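PDB 5E09: cellulase from Bacillus sp. BG-CS10, which hydrolyses beta-1,4-glucosidic bonds in cellulose as a family 5 endoglucanase and carries a family 46 carbohydrate-binding module that probably aids substrate binding. Local coordinates for residues A341-N346 against Q359-H364; G367-G372 against Q418-A423; Y74-D79 against W128-E133. One frame throughout, in Å; residues are numbered along the deposited sequence.

Interaction 1: residues A341-N346 against Q359-H364; sequences ATAESN and QDIQLH
T342 and H364 form a hydrogen-bonded antiparallel beta pair at the edge of a four-stranded sheet. The sheet belongs to the X2 carbohydrate-binding domain, an immunoglobulin-like E-set fold. The short strand 342-343 is one of its two outermost strands, beside strand 359-364. Two backbone bonds close the pair: T342 N to H364 O at 2.8 Å, and H364 N to T342 O at 2.7 Å. A third joins E344 N to Q362 O at 2.9 Å. Q362 O meets this N-H almost head-on, with a C=O...N angle of 167°.

One side chain adds a bond to the backbone. E344 continues past the end of its strand and its extended chain reaches back over Q362. E344 OE2 accepts from Q362 N at 3.0 Å, and the donor comes from above the carboxylate plane. So E344 grips both polar backbone atoms of Q362, one through its own N and one through its carboxylate.

Apolar contact lies on the face of A343 and L363. There A343 CB rests 3.9 Å from L363 CD1. F427 of strand 425-432, in the other sheet, touches A343 and I361, consistent with a face turned to the domain interior.

On the face of T342 and H364 the imidazole lies beside the threonine hydroxyl. A glycine in place of H364 would remove the ring, and is likely to open a gap beside T342 OG1 and the A343-E344 peptide. With chi1 62°, T342 holds OG1 at the ring edge, in its plane, 3.3 Å from H364 CD2.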
loop_
_atom_site.group_PDB
_atom_site.type_symbol
_atom_site.label_atom_id
_atom_site.label_comp_id
_atom_site.label_asym_id
_atom_site.label_seq_id
_atom_site.Cartn_x
_atom_site.Cartn_y
_atom_site.Cartn_z
ATOM N N ALA A 341 -6.383 -18.146 7.936
ATOM C CA ALA A 341 -6.116 -18.053 9.359
ATOM C C ALA A 341 -4.851 -17.230 9.562
ATOM O O ALA A 341 -3.953 -17.219 8.712
ATOM C CB ALA A 341 -5.971 -19.431 9.981
ATOM N N THR A 342 -4.795 -16.519 10.679
ATOM C CA THR A 342 -3.605 -15.768 11.031
ATOM C C THR A 342 -3.282 -16.098 12.479
ATOM O O THR A 342 -3.892 -16.993 13.063
ATOM C CB THR A 342 -3.799 -14.244 10.837
ATOM O OG1 THR A 342 -4.835 -13.773 11.707
ATOM C CG2 THR A 342 -4.187 -13.924 9.399
ATOM N N ALA A 343 -2.320 -15.388 13.053
ATOM C CA ALA A 343 -2.015 -15.522 14.471
ATOM C C ALA A 343 -1.653 -14.153 15.040
ATOM O O ALA A 343 -1.450 -13.202 14.287
ATOM C CB ALA A 343 -0.889 -16.518 14.689
ATOM N N GLU A 344 -1.569 -14.057 16.365
ATOM C CA GLU A 344 -1.281 -12.792 17.035
ATOM C C GLU A 344 0.069 -12.215 16.609
ATOM O O GLU A 344 0.312 -11.018 16.751
ATOM C CB GLU A 344 -1.311 -12.975 18.552
ATOM C CG GLU A 344 -0.315 -14.001 19.065
ATOM C CD GLU A 344 -0.392 -14.194 20.569
ATOM O OE1 GLU A 344 -0.922 -13.296 21.261
ATOM O OE2 GLU A 344 0.078 -15.248 21.057
ATOM N N SER A 345 0.931 -13.071 16.076
ATOM C CA SER A 345 2.260 -12.678 15.641
ATOM C C SER A 345 2.805 -13.715 14.660
ATOM O O SER A 345 2.390 -14.878 14.688
ATOM C CB SER A 345 3.190 -12.532 16.847
ATOM O OG SER A 345 4.547 -12.494 16.444
ATOM N N ASN A 346 3.720 -13.305 13.787
ATOM C CA ASN A 346 4.375 -14.259 12.901
ATOM C C ASN A 346 5.737 -14.632 13.474
ATOM O O ASN A 346 6.551 -15.273 12.815
ATOM C CB ASN A 346 4.523 -13.695 11.485
ATOM C CG ASN A 346 5.637 -12.671 11.378
ATOM O OD1 ASN A 346 5.769 -11.793 12.227
ATOM N ND2 ASN A 346 6.445 -12.784 10.338
ATOM N N GLN A 359 5.510 -23.112 24.690
ATOM C CA GLN A 359 5.093 -21.750 24.358
ATOM C C GLN A 359 3.739 -21.714 23.670
ATOM O O GLN A 359 3.511 -22.428 22.697
ATOM C CB GLN A 359 6.136 -21.063 23.470
ATOM C CG GLN A 359 7.500 -20.898 24.121
ATOM C CD GLN A 359 8.002 -19.470 24.071
ATOM O OE1 GLN A 359 7.545 -18.663 23.255
ATOM N NE2 GLN A 359 8.945 -19.144 24.951
ATOM N N ASP A 360 2.846 -20.873 24.182
ATOM C CA ASP A 360 1.506 -20.733 23.620
ATOM C C ASP A 360 1.459 -19.628 22.571
ATOM O O ASP A 360 2.229 -18.668 22.632
ATOM C CB ASP A 360 0.487 -20.449 24.726
ATOM C CG ASP A 360 0.105 -21.697 25.505
ATOM O OD1 ASP A 360 0.810 -22.721 25.378
ATOM O OD2 ASP A 360 -0.899 -21.654 26.247
ATOM N N ILE A 361 0.547 -19.779 21.614
ATOM C CA ILE A 361 0.411 -18.880 20.471
ATOM C C ILE A 361 -1.054 -18.762 20.079
ATOM O O ILE A 361 -1.696 -19.759 19.750
ATOM C CB ILE A 361 1.197 -19.373 19.233
ATOM C CG1 ILE A 361 2.680 -19.564 19.551
ATOM C CG2 ILE A 361 1.020 -18.405 18.072
ATOM C CD1 ILE A 361 3.361 -20.541 18.628
ATOM N N GLN A 362 -1.580 -17.544 20.101
ATOM C CA GLN A 362 -2.984 -17.331 19.786
ATOM C C GLN A 362 -3.195 -17.309 18.274
ATOM O O GLN A 362 -2.647 -16.464 17.568
ATOM C CB GLN A 362 -3.485 -16.032 20.430
ATOM C CG GLN A 362 -4.940 -15.700 20.139
ATOM C CD GLN A 362 -5.905 -16.685 20.772
ATOM O OE1 GLN A 362 -6.758 -17.256 20.089
ATOM N NE2 GLN A 362 -5.781 -16.886 22.085
ATOM N N LEU A 363 -3.976 -18.263 17.786
ATOM C CA LEU A 363 -4.348 -18.322 16.382
ATOM C C LEU A 363 -5.633 -17.533 16.150
ATOM O O LEU A 363 -6.474 -17.438 17.041
ATOM C CB LEU A 363 -4.534 -19.776 15.942
ATOM C CG LEU A 363 -3.417 -20.492 15.182
ATOM C CD1 LEU A 363 -2.032 -20.136 15.719
ATOM C CD2 LEU A 363 -3.656 -22.002 15.239
ATOM N N HIS A 364 -5.769 -16.953 14.962
ATOM C CA HIS A 364 -7.036 -16.381 14.517
ATOM C C HIS A 364 -7.502 -17.203 13.335
ATOM O O HIS A 364 -7.082 -16.959 12.207
ATOM C CB HIS A 364 -6.902 -14.911 14.106
ATOM C CG HIS A 364 -6.203 -14.055 15.112
ATOM N ND1 HIS A 364 -6.547 -14.041 16.450
ATOM C CD2 HIS A 364 -5.194 -13.164 14.977
ATOM C CE1 HIS A 364 -5.769 -13.192 17.092
ATOM N NE2 HIS A 364 -4.939 -12.643 16.221
#

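Interaction 2: residues G367-G372 against Q418-A423; sequences GNELTG and QFNSGA
L370 lays its CD1 methyl over one face of the F419 ring in a CH-pi contact, 4.2 Å from the ring centroid. The two residues are a non-hydrogen-bonded antiparallel pair of the mixed sheet in the X2 domain. Their side chains diverge at the backbone, but L370 CG lies anti to the backbone N (chi1 -178°), and the branch returns to the ring.

A classic beta bulge follows, in which T371 and G372 both face Q418. T371 N points almost straight at Q418 O, at 2.8 Å with an N-H...O angle of 177°. T371 OG1 adds a weak bond to the same oxygen. Q418 N gives to G372 O at 2.9 Å, closing the bulge. Q418 OE1 lies 4.0 Å from G372 CA.

Beyond the strand ends, N420 and E369 bind each other twice. N420 N gives to E369 O at 2.8 Å. The N420 side chain turns back, chi1 56°, toward the E369 backbone. N368 packs beside N420 and S421, its amide nearly perpendicular to that of N420. Its ND2 is held by R339 O. N420 OD1 accepts from E369 N at 2.6 Å, the shortest bond between the two segments, with the donor above the amide plane.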
loop_
_atom_site.group_PDB
_atom_site.type_symbol
_atom_site.label_atom_id
_atom_site.label_comp_id
_atom_site.label_asym_id
_atom_site.label_seq_id
_atom_site.Cartn_x
_atom_site.Cartn_y
_atom_site.Cartn_z
ATOM N N GLY A 367 -12.616 -18.936 10.751
ATOM C CA GLY A 367 -13.497 -19.936 10.174
ATOM C C GLY A 367 -12.781 -21.132 9.568
ATOM O O GLY A 367 -13.422 -22.054 9.066
ATOM N N ASN A 368 -11.452 -21.121 9.607
ATOM C CA ASN A 368 -10.671 -22.242 9.094
ATOM C C ASN A 368 -10.286 -23.197 10.209
ATOM O O ASN A 368 -10.595 -22.958 11.375
ATOM C CB ASN A 368 -9.415 -21.748 8.376
ATOM C CG ASN A 368 -9.733 -20.966 7.121
ATOM O OD1 ASN A 368 -10.703 -21.265 6.427
ATOM N ND2 ASN A 368 -8.917 -19.952 6.825
ATOM N N GLU A 369 -9.606 -24.278 9.842
ATOM C CA GLU A 369 -9.154 -25.275 10.803
ATOM C C GLU A 369 -7.679 -25.598 10.584
ATOM O O GLU A 369 -7.237 -25.741 9.446
ATOM C CB GLU A 369 -9.988 -26.555 10.683
ATOM C CG GLU A 369 -11.497 -26.361 10.811
ATOM C CD GLU A 369 -11.941 -26.057 12.231
ATOM O OE1 GLU A 369 -11.106 -26.124 13.160
ATOM O OE2 GLU A 369 -13.131 -25.728 12.414
ATOM N N LEU A 370 -6.923 -25.704 11.674
ATOM C CA LEU A 370 -5.540 -26.151 11.602
ATOM C C LEU A 370 -5.514 -27.629 11.232
ATOM O O LEU A 370 -6.284 -28.418 11.791
ATOM C CB LEU A 370 -4.824 -25.929 12.933
ATOM C CG LEU A 370 -3.346 -26.318 12.982
ATOM C CD1 LEU A 370 -2.490 -25.307 12.226
ATOM C CD2 LEU A 370 -2.873 -26.469 14.422
ATOM N N THR A 371 -4.647 -28.004 10.294
ATOM C CA THR A 371 -4.536 -29.405 9.891
ATOM C C THR A 371 -3.137 -29.995 10.103
ATOM O O THR A 371 -2.970 -31.213 10.069
ATOM C CB THR A 371 -4.923 -29.600 8.418
ATOM O OG1 THR A 371 -4.053 -28.826 7.586
ATOM C CG2 THR A 371 -6.363 -29.177 8.189
ATOM N N GLY A 372 -2.140 -29.139 10.311
ATOM C CA GLY A 372 -0.793 -29.604 10.590
ATOM C C GLY A 372 0.255 -28.506 10.720
ATOM O O GLY A 372 -0.014 -27.337 10.438
ATOM N N GLN A 418 -0.483 -25.108 8.650
ATOM C CA GLN A 418 -1.311 -25.472 7.513
ATOM C C GLN A 418 -2.765 -25.568 7.936
ATOM O O GLN A 418 -3.074 -25.996 9.045
ATOM C CB GLN A 418 -0.849 -26.799 6.921
ATOM C CG GLN A 418 0.640 -26.866 6.648
ATOM C CD GLN A 418 1.103 -28.265 6.276
ATOM O OE1 GLN A 418 0.842 -29.235 6.995
ATOM N NE2 GLN A 418 1.790 -28.377 5.143
ATOM N N PHE A 419 -3.658 -25.173 7.040
ATOM C CA PHE A 419 -5.070 -25.071 7.368
ATOM C C PHE A 419 -5.917 -25.721 6.286
ATOM O O PHE A 419 -5.455 -25.908 5.159
ATOM C CB PHE A 419 -5.467 -23.600 7.562
ATOM C CG PHE A 419 -4.710 -22.915 8.665
ATOM C CD1 PHE A 419 -3.510 -22.273 8.407
ATOM C CD2 PHE A 419 -5.185 -22.941 9.968
ATOM C CE1 PHE A 419 -2.807 -21.660 9.431
ATOM C CE2 PHE A 419 -4.479 -22.334 10.994
ATOM C CZ PHE A 419 -3.294 -21.693 10.726
ATOM N N ASN A 420 -7.152 -26.072 6.630
ATOM C CA ASN A 420 -8.029 -26.734 5.673
ATOM C C ASN A 420 -8.335 -25.823 4.493
ATOM O O ASN A 420 -8.619 -26.295 3.392
ATOM C CB ASN A 420 -9.326 -27.209 6.344
ATOM C CG ASN A 420 -10.080 -26.097 7.041
ATOM O OD1 ASN A 420 -9.535 -25.023 7.300
ATOM N ND2 ASN A 420 -11.345 -26.356 7.367
ATOM N N SER A 421 -8.255 -24.516 4.726
ATOM C CA SER A 421 -8.421 -23.535 3.664
ATOM C C SER A 421 -7.552 -22.308 3.927
ATOM O O SER A 421 -7.254 -21.987 5.080
ATOM C CB SER A 421 -9.890 -23.128 3.535
ATOM O OG SER A 421 -10.132 -22.488 2.294
ATOM N N GLY A 422 -7.142 -21.633 2.855
ATOM C CA GLY A 422 -6.392 -20.394 2.964
ATOM C C GLY A 422 -4.896 -20.582 2.839
ATOM O O GLY A 422 -4.419 -21.685 2.582
ATOM N N ALA A 423 -4.149 -19.498 3.021
ATOM C CA ALA A 423 -2.695 -19.561 2.937
ATOM C C ALA A 423 -2.103 -20.150 4.207
ATOM O O ALA A 423 -2.713 -20.093 5.281
ATOM C CB ALA A 423 -2.112 -18.176 2.677
#

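Interaction 3: residues Y74-D79 against W128-E133; sequences YTINED and WEQLSE
I76 N gives its hydrogen to Q130 OE1 at 2.8 Å, the shortest polar bond between the two segments. It lies in the carbonyl plane of the amide, on a lone pair. The contact belongs to the family 5 TIM barrel. It joins the loop leading into helix 78-93 to helix 117-134, two of the helices outside the barrel strands.

Q130 carries most of the contact with its terminal amide. Q130 NE2 gives to Y74 O at 3.0 Å, with an N-H...O angle of 162°. Y74 O lies close to the plane of the Q130 amide, while the N-H reaches it from above the Y74 carbonyl plane. One amide therefore answers both an N-H and a C=O of the loop, two residues apart. NE2 also bonds to A126 O, one turn back in its own helix. Three bonds in all fix the rotation of the group. The chain is extended beyond CG, which carries the amide out from the helix to the loop.

I76 runs past Q130 in the opposite sense. I76 CG1 comes to 3.3 Å from Q130 OE1, and I76 CD1 packs at 3.8 Å on Q130 CB. The T75 side chain crosses that of Q130 at about a right angle, with T75 CG2 3.8 Å from Q130 OE1.

F81 of helix 78-93 touches both I76 and L131, giving the contact an apolar flank. At the end of the loop, N77 is the N-cap of helix 78-93: its OD1 accepts weakly from D79 N and also from F80 N. E78 reaches R134 in a salt bridge. Near the F81 flank, I76 CD1 meets L131 CD2 at 4.4 Å.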
loop_
_atom_site.group_PDB
_atom_site.type_symbol
_atom_site.label_atom_id
_atom_site.label_comp_id
_atom_site.label_asym_id
_atom_site.label_seq_id
_atom_site.Cartn_x
_atom_site.Cartn_y
_atom_site.Cartn_z
ATOM N N TYR A 74 -1.785 20.911 -28.454
ATOM C CA TYR A 74 -1.187 20.147 -27.364
ATOM C C TYR A 74 -0.937 18.703 -27.775
ATOM O O TYR A 74 -1.178 17.779 -26.994
ATOM C CB TYR A 74 -2.083 20.179 -26.131
ATOM C CG TYR A 74 -2.298 21.550 -25.546
ATOM C CD1 TYR A 74 -1.305 22.169 -24.802
ATOM C CD2 TYR A 74 -3.502 22.217 -25.718
ATOM C CE1 TYR A 74 -1.500 23.421 -24.252
ATOM C CE2 TYR A 74 -3.705 23.473 -25.172
ATOM C CZ TYR A 74 -2.699 24.068 -24.440
ATOM O OH TYR A 74 -2.889 25.312 -23.890
ATOM N N THR A 75 -0.470 18.516 -29.006
ATOM C CA THR A 75 -0.309 17.180 -29.556
ATOM C C THR A 75 0.641 16.355 -28.698
ATOM O O THR A 75 1.679 16.842 -28.247
ATOM C CB THR A 75 0.209 17.218 -31.005
ATOM O OG1 THR A 75 -0.572 18.147 -31.769
ATOM C CG2 THR A 75 0.124 15.832 -31.644
ATOM N N ILE A 76 0.248 15.109 -28.460
ATOM C CA ILE A 76 1.024 14.160 -27.680
ATOM C C ILE A 76 2.160 13.577 -28.515
ATOM O O ILE A 76 1.936 13.147 -29.647
ATOM C CB ILE A 76 0.121 13.017 -27.168
ATOM C CG1 ILE A 76 -1.014 13.583 -26.306
ATOM C CG2 ILE A 76 0.936 11.975 -26.412
ATOM C CD1 ILE A 76 -2.161 12.614 -26.092
ATOM N N ASN A 77 3.370 13.567 -27.958
ATOM C CA ASN A 77 4.535 12.967 -28.612
ATOM C C ASN A 77 4.237 11.556 -29.123
ATOM O O ASN A 77 3.821 10.682 -28.358
ATOM C CB ASN A 77 5.720 12.941 -27.647
ATOM C CG ASN A 77 6.962 12.329 -28.262
ATOM O OD1 ASN A 77 7.103 11.104 -28.319
ATOM N ND2 ASN A 77 7.881 13.180 -28.714
ATOM N N GLU A 78 4.452 11.338 -30.417
ATOM C CA GLU A 78 3.995 10.114 -31.068
ATOM C C GLU A 78 4.732 8.860 -30.598
ATOM O O GLU A 78 4.148 7.775 -30.565
ATOM C CB GLU A 78 4.110 10.252 -32.590
ATOM C CG GLU A 78 3.537 9.076 -33.381
ATOM C CD GLU A 78 2.072 8.786 -33.060
ATOM O OE1 GLU A 78 1.328 9.726 -32.696
ATOM O OE2 GLU A 78 1.667 7.607 -33.164
ATOM N N ASP A 79 6.003 9.001 -30.230
ATOM C CA ASP A 79 6.776 7.871 -29.718
ATOM C C ASP A 79 6.173 7.361 -28.411
ATOM O O ASP A 79 5.769 6.196 -28.300
ATOM C CB ASP A 79 8.243 8.262 -29.505
ATOM C CG ASP A 79 9.048 8.255 -30.796
ATOM O OD1 ASP A 79 8.800 7.375 -31.650
ATOM O OD2 ASP A 79 9.936 9.123 -30.951
ATOM N N TRP A 128 -8.151 14.470 -23.790
ATOM C CA TRP A 128 -9.155 13.418 -23.911
ATOM C C TRP A 128 -9.712 13.301 -25.331
ATOM O O TRP A 128 -10.274 12.268 -25.688
ATOM C CB TRP A 128 -10.277 13.612 -22.889
ATOM C CG TRP A 128 -9.890 13.035 -21.561
ATOM C CD1 TRP A 128 -9.723 13.706 -20.379
ATOM C CD2 TRP A 128 -9.564 11.656 -21.294
ATOM N NE1 TRP A 128 -9.337 12.827 -19.392
ATOM C CE2 TRP A 128 -9.234 11.585 -19.920
ATOM C CE3 TRP A 128 -9.537 10.502 -22.075
ATOM C CZ2 TRP A 128 -8.876 10.365 -19.326
ATOM C CZ3 TRP A 128 -9.181 9.300 -21.472
ATOM C CH2 TRP A 128 -8.856 9.244 -20.108
ATOM N N GLU A 129 -9.526 14.333 -26.151
ATOM C CA GLU A 129 -9.855 14.221 -27.569
ATOM C C GLU A 129 -8.863 13.295 -28.272
ATOM O O GLU A 129 -9.268 12.362 -28.974
ATOM C CB GLU A 129 -9.874 15.591 -28.240
ATOM C CG GLU A 129 -11.182 16.347 -28.072
ATOM C CD GLU A 129 -11.097 17.791 -28.546
ATOM O OE1 GLU A 129 -9.987 18.238 -28.909
ATOM O OE2 GLU A 129 -12.144 18.478 -28.552
ATOM N N GLN A 130 -7.566 13.537 -28.074
ATOM C CA GLN A 130 -6.555 12.670 -28.687
ATOM C C GLN A 130 -6.670 11.219 -28.195
ATOM O O GLN A 130 -6.553 10.278 -28.985
ATOM C CB GLN A 130 -5.148 13.196 -28.421
ATOM C CG GLN A 130 -4.850 14.526 -29.065
ATOM C CD GLN A 130 -3.501 15.075 -28.654
ATOM O OE1 GLN A 130 -2.465 14.626 -29.139
ATOM N NE2 GLN A 130 -3.504 16.050 -27.756
ATOM N N LEU A 131 -6.915 11.044 -26.898
ATOM C CA LEU A 131 -7.072 9.705 -26.328
ATOM C C LEU A 131 -8.334 9.025 -26.854
ATOM O O LEU A 131 -8.307 7.836 -27.176
ATOM C CB LEU A 131 -7.106 9.756 -24.796
ATOM C CG LEU A 131 -5.836 10.275 -24.113
ATOM C CD1 LEU A 131 -6.019 10.384 -22.617
ATOM C CD2 LEU A 131 -4.669 9.382 -24.425
ATOM N N SER A 132 -9.436 9.773 -26.929
ATOM C CA SER A 132 -10.685 9.249 -27.488
ATOM C C SER A 132 -10.487 8.770 -28.912
ATOM O O SER A 132 -10.948 7.694 -29.283
ATOM C CB SER A 132 -11.792 10.305 -27.463
ATOM O OG SER A 132 -12.347 10.427 -26.167
ATOM N N GLU A 133 -9.792 9.575 -29.710
ATOM C CA GLU A 133 -9.598 9.247 -31.118
ATOM C C GLU A 133 -8.671 8.057 -31.322
ATOM O O GLU A 133 -8.974 7.176 -32.131
ATOM C CB GLU A 133 -9.060 10.452 -31.895
ATOM C CG GLU A 133 -10.051 10.943 -32.940
ATOM C CD GLU A 133 -10.083 10.041 -34.167
ATOM O OE1 GLU A 133 -8.995 9.712 -34.683
ATOM O OE2 GLU A 133 -11.188 9.645 -34.605
#

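Interactions 1 and 2 lie in the same X2 domain, with centres 13 Å apart. Strand 359-364 of the first is followed in the chain by strand 370-375 of the second. The two contacts belong to different sheets of the domain. They touch through A341, just before strand 342-343, whose A341 CB packs 3.4 Å from F419 CE2 of the other sheet. Interaction 3 is in the catalytic barrel on the opposite side of the chain's centre. Its centre is 54 Å from that of interaction 1 and 52 Å from that of interaction 2. The nearest atoms are about 38 Å and 36 Å away respectively, so there is no direct contact.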